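Local coordinates for protein 16 kDa beta-galactoside-binding lectin (Gallus gallus, PDB 1QMJ) that binds beta-galactosides as a homodimeric galectin and may take part in regulating differentiation, at residues K27-N32 with V84-S89. Numbering follows the deposited sequence.
Sequences KGFSVN and VEICIS. With BME (beta-mercaptoethanol), chain C; BME (beta-mercaptoethanol), chain D.
Behind the strand whose Ile86 meets Phe29, on its outer face, the hydroxyl O1 of a beta-mercaptoethanol gives a hydrogen bond to Glu85 O (2.8 Å). S2 of the same molecule, a reagent probably from the crystallisation liquor, is disulfide-bonded to Cys87 SG (2.0 Å), and the adduct is held at both ends. The side chains that meet between the sheets, Phe29, Val31, Ile86 and Ile88, are all apolar. Ile86 places CG1 beside its backbone N (chi1 -61°) and extends CD1 to Phe29 CE2 at 3.8 Å, approaching the ring obliquely. The same methyl meets Val31 CG2 tip to tip at 4.2 Å. The other valine branch, CG1, passes alongside Ile88 CD1 at 3.6 Å, the two side chains running in opposite directions. The axes of strand segments 29-32 and 84-89, one in each sheet of the galectin beta-sandwich, approach to 10.5 Å, with their N-to-C directions 29° apart. Phe124 stacks on the Phe29 ring, and Val97 flanks Ile86. Val31 lies about 11 Å, side chain to side chain, from Trp67 of the predicted galactoside site. With no hydrogen bond crossing between the segments, dispersion and the burial of these four side chains join the sheets here.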
loop_
_atom_site.group_PDB
_atom_site.type_symbol
_atom_site.label_atom_id
_atom_site.label_comp_id
_atom_site.label_asym_id
_atom_site.label_seq_id
_atom_site.Cartn_x
_atom_site.Cartn_y
_atom_site.Cartn_z
ATOM N N LYS A 27 -20.763 -3.980 8.069
ATOM C CA LYS A 27 -21.396 -5.291 7.911
ATOM C C LYS A 27 -20.340 -6.325 8.245
ATOM O O LYS A 27 -20.644 -7.408 8.766
ATOM C CB LYS A 27 -21.831 -5.506 6.462
ATOM C CG LYS A 27 -23.171 -4.893 6.083
ATOM C CD LYS A 27 -23.570 -5.297 4.661
ATOM C CE LYS A 27 -24.964 -4.845 4.249
ATOM N NZ LYS A 27 -25.348 -5.356 2.922
ATOM N N GLY A 28 -19.143 -5.890 7.906
ATOM C CA GLY A 28 -17.903 -6.627 8.082
ATOM C C GLY A 28 -16.894 -6.128 7.046
ATOM O O GLY A 28 -17.224 -5.320 6.167
ATOM N N PHE A 29 -15.695 -6.614 7.183
ATOM C CA PHE A 29 -14.597 -6.285 6.271
ATOM C C PHE A 29 -13.714 -7.510 6.163
ATOM O O PHE A 29 -13.889 -8.483 6.909
ATOM C CB PHE A 29 -13.794 -5.080 6.784
ATOM C CG PHE A 29 -13.071 -5.337 8.101
ATOM C CD1 PHE A 29 -13.755 -5.183 9.307
ATOM C CD2 PHE A 29 -11.724 -5.722 8.097
ATOM C CE1 PHE A 29 -13.094 -5.417 10.518
ATOM C CE2 PHE A 29 -11.062 -5.956 9.306
ATOM C CZ PHE A 29 -11.749 -5.803 10.518
ATOM N N SER A 30 -12.788 -7.443 5.241
ATOM C CA SER A 30 -11.866 -8.550 4.997
ATOM C C SER A 30 -10.477 -8.032 4.633
ATOM O O SER A 30 -10.332 -6.929 4.089
ATOM C CB SER A 30 -12.388 -9.412 3.845
ATOM O OG SER A 30 -13.651 -9.967 4.186
ATOM N N VAL A 31 -9.511 -8.871 4.958
ATOM C CA VAL A 31 -8.084 -8.616 4.703
ATOM C C VAL A 31 -7.459 -9.879 4.110
ATOM O O VAL A 31 -7.171 -10.848 4.828
ATOM C CB VAL A 31 -7.378 -8.261 6.011
ATOM C CG1 VAL A 31 -5.862 -8.136 5.854
ATOM C CG2 VAL A 31 -7.847 -6.930 6.601
ATOM N N ASN A 32 -7.268 -9.829 2.804
ATOM C CA ASN A 32 -6.714 -10.959 2.040
ATOM C C ASN A 32 -5.241 -10.757 1.660
ATOM O O ASN A 32 -4.843 -9.666 1.222
ATOM C CB ASN A 32 -7.494 -11.143 0.737
ATOM C CG ASN A 32 -9.001 -10.956 0.906
ATOM O OD1 ASN A 32 -9.600 -11.571 1.784
ATOM N ND2 ASN A 32 -9.658 -10.133 0.109
ATOM N N VAL A 84 -8.524 0.158 14.608
ATOM C CA VAL A 84 -7.651 -0.975 14.923
ATOM C C VAL A 84 -6.497 -1.121 13.933
ATOM O O VAL A 84 -6.569 -0.619 12.796
ATOM C CB VAL A 84 -8.463 -2.275 14.885
ATOM C CG1 VAL A 84 -8.999 -2.607 13.489
ATOM C CG2 VAL A 84 -7.657 -3.499 15.318
ATOM N N GLU A 85 -5.491 -1.817 14.456
ATOM C CA GLU A 85 -4.250 -2.169 13.750
ATOM C C GLU A 85 -4.146 -3.693 13.714
ATOM O O GLU A 85 -4.143 -4.359 14.762
ATOM C CB GLU A 85 -3.019 -1.596 14.472
ATOM C CG GLU A 85 -1.704 -1.924 13.744
ATOM C CD GLU A 85 -0.480 -1.211 14.331
ATOM O OE1 GLU A 85 -0.300 -1.179 15.608
ATOM O OE2 GLU A 85 0.375 -0.642 13.547
ATOM N N ILE A 86 -4.070 -4.206 12.513
ATOM C CA ILE A 86 -3.986 -5.648 12.272
ATOM C C ILE A 86 -2.579 -6.017 11.790
ATOM O O ILE A 86 -2.094 -5.505 10.776
ATOM C CB ILE A 86 -5.024 -6.029 11.214
ATOM C CG1 ILE A 86 -6.457 -5.705 11.658
ATOM C CG2 ILE A 86 -5.014 -7.518 10.871
ATOM C CD1 ILE A 86 -7.430 -5.536 10.490
ATOM N N CYS A 87 -1.956 -6.908 12.543
ATOM C CA CYS A 87 -0.593 -7.386 12.247
ATOM C C CYS A 87 -0.645 -8.824 11.736
ATOM O O CYS A 87 -1.233 -9.711 12.374
ATOM C CB CYS A 87 0.263 -7.325 13.507
ATOM S SG CYS A 87 0.535 -5.585 14.102
ATOM N N ILE A 88 -0.017 -9.007 10.590
ATOM C CA ILE A 88 0.031 -10.304 9.917
ATOM C C ILE A 88 1.472 -10.754 9.650
ATOM O O ILE A 88 2.300 -9.985 9.145
ATOM C CB ILE A 88 -0.697 -10.210 8.575
ATOM C CG1 ILE A 88 -2.192 -9.919 8.731
ATOM C CG2 ILE A 88 -0.602 -11.495 7.751
ATOM C CD1 ILE A 88 -2.850 -9.447 7.433
ATOM N N SER A 89 1.697 -11.995 10.008
ATOM C CA SER A 89 2.979 -12.688 9.830
ATOM C C SER A 89 2.660 -14.152 9.564
ATOM O O SER A 89 1.528 -14.607 9.773
ATOM C CB SER A 89 3.853 -12.545 11.084
ATOM O OG SER A 89 3.161 -13.022 12.225
HETATM C C1 BME C . -1.631 -5.691 17.233
HETATM C C2 BME C . -0.446 -4.811 16.830
HETATM O O1 BME C . -2.818 -4.938 17.139
HETATM S S2 BME C . 0.866 -5.790 16.048
HETATM C C1 BME D . 4.641 -9.617 14.591
HETATM C C2 BME D . 3.505 -8.589 14.419
HETATM O O1 BME D . 4.371 -10.768 13.811
HETATM S S2 BME D . 2.936 -8.536 12.693
#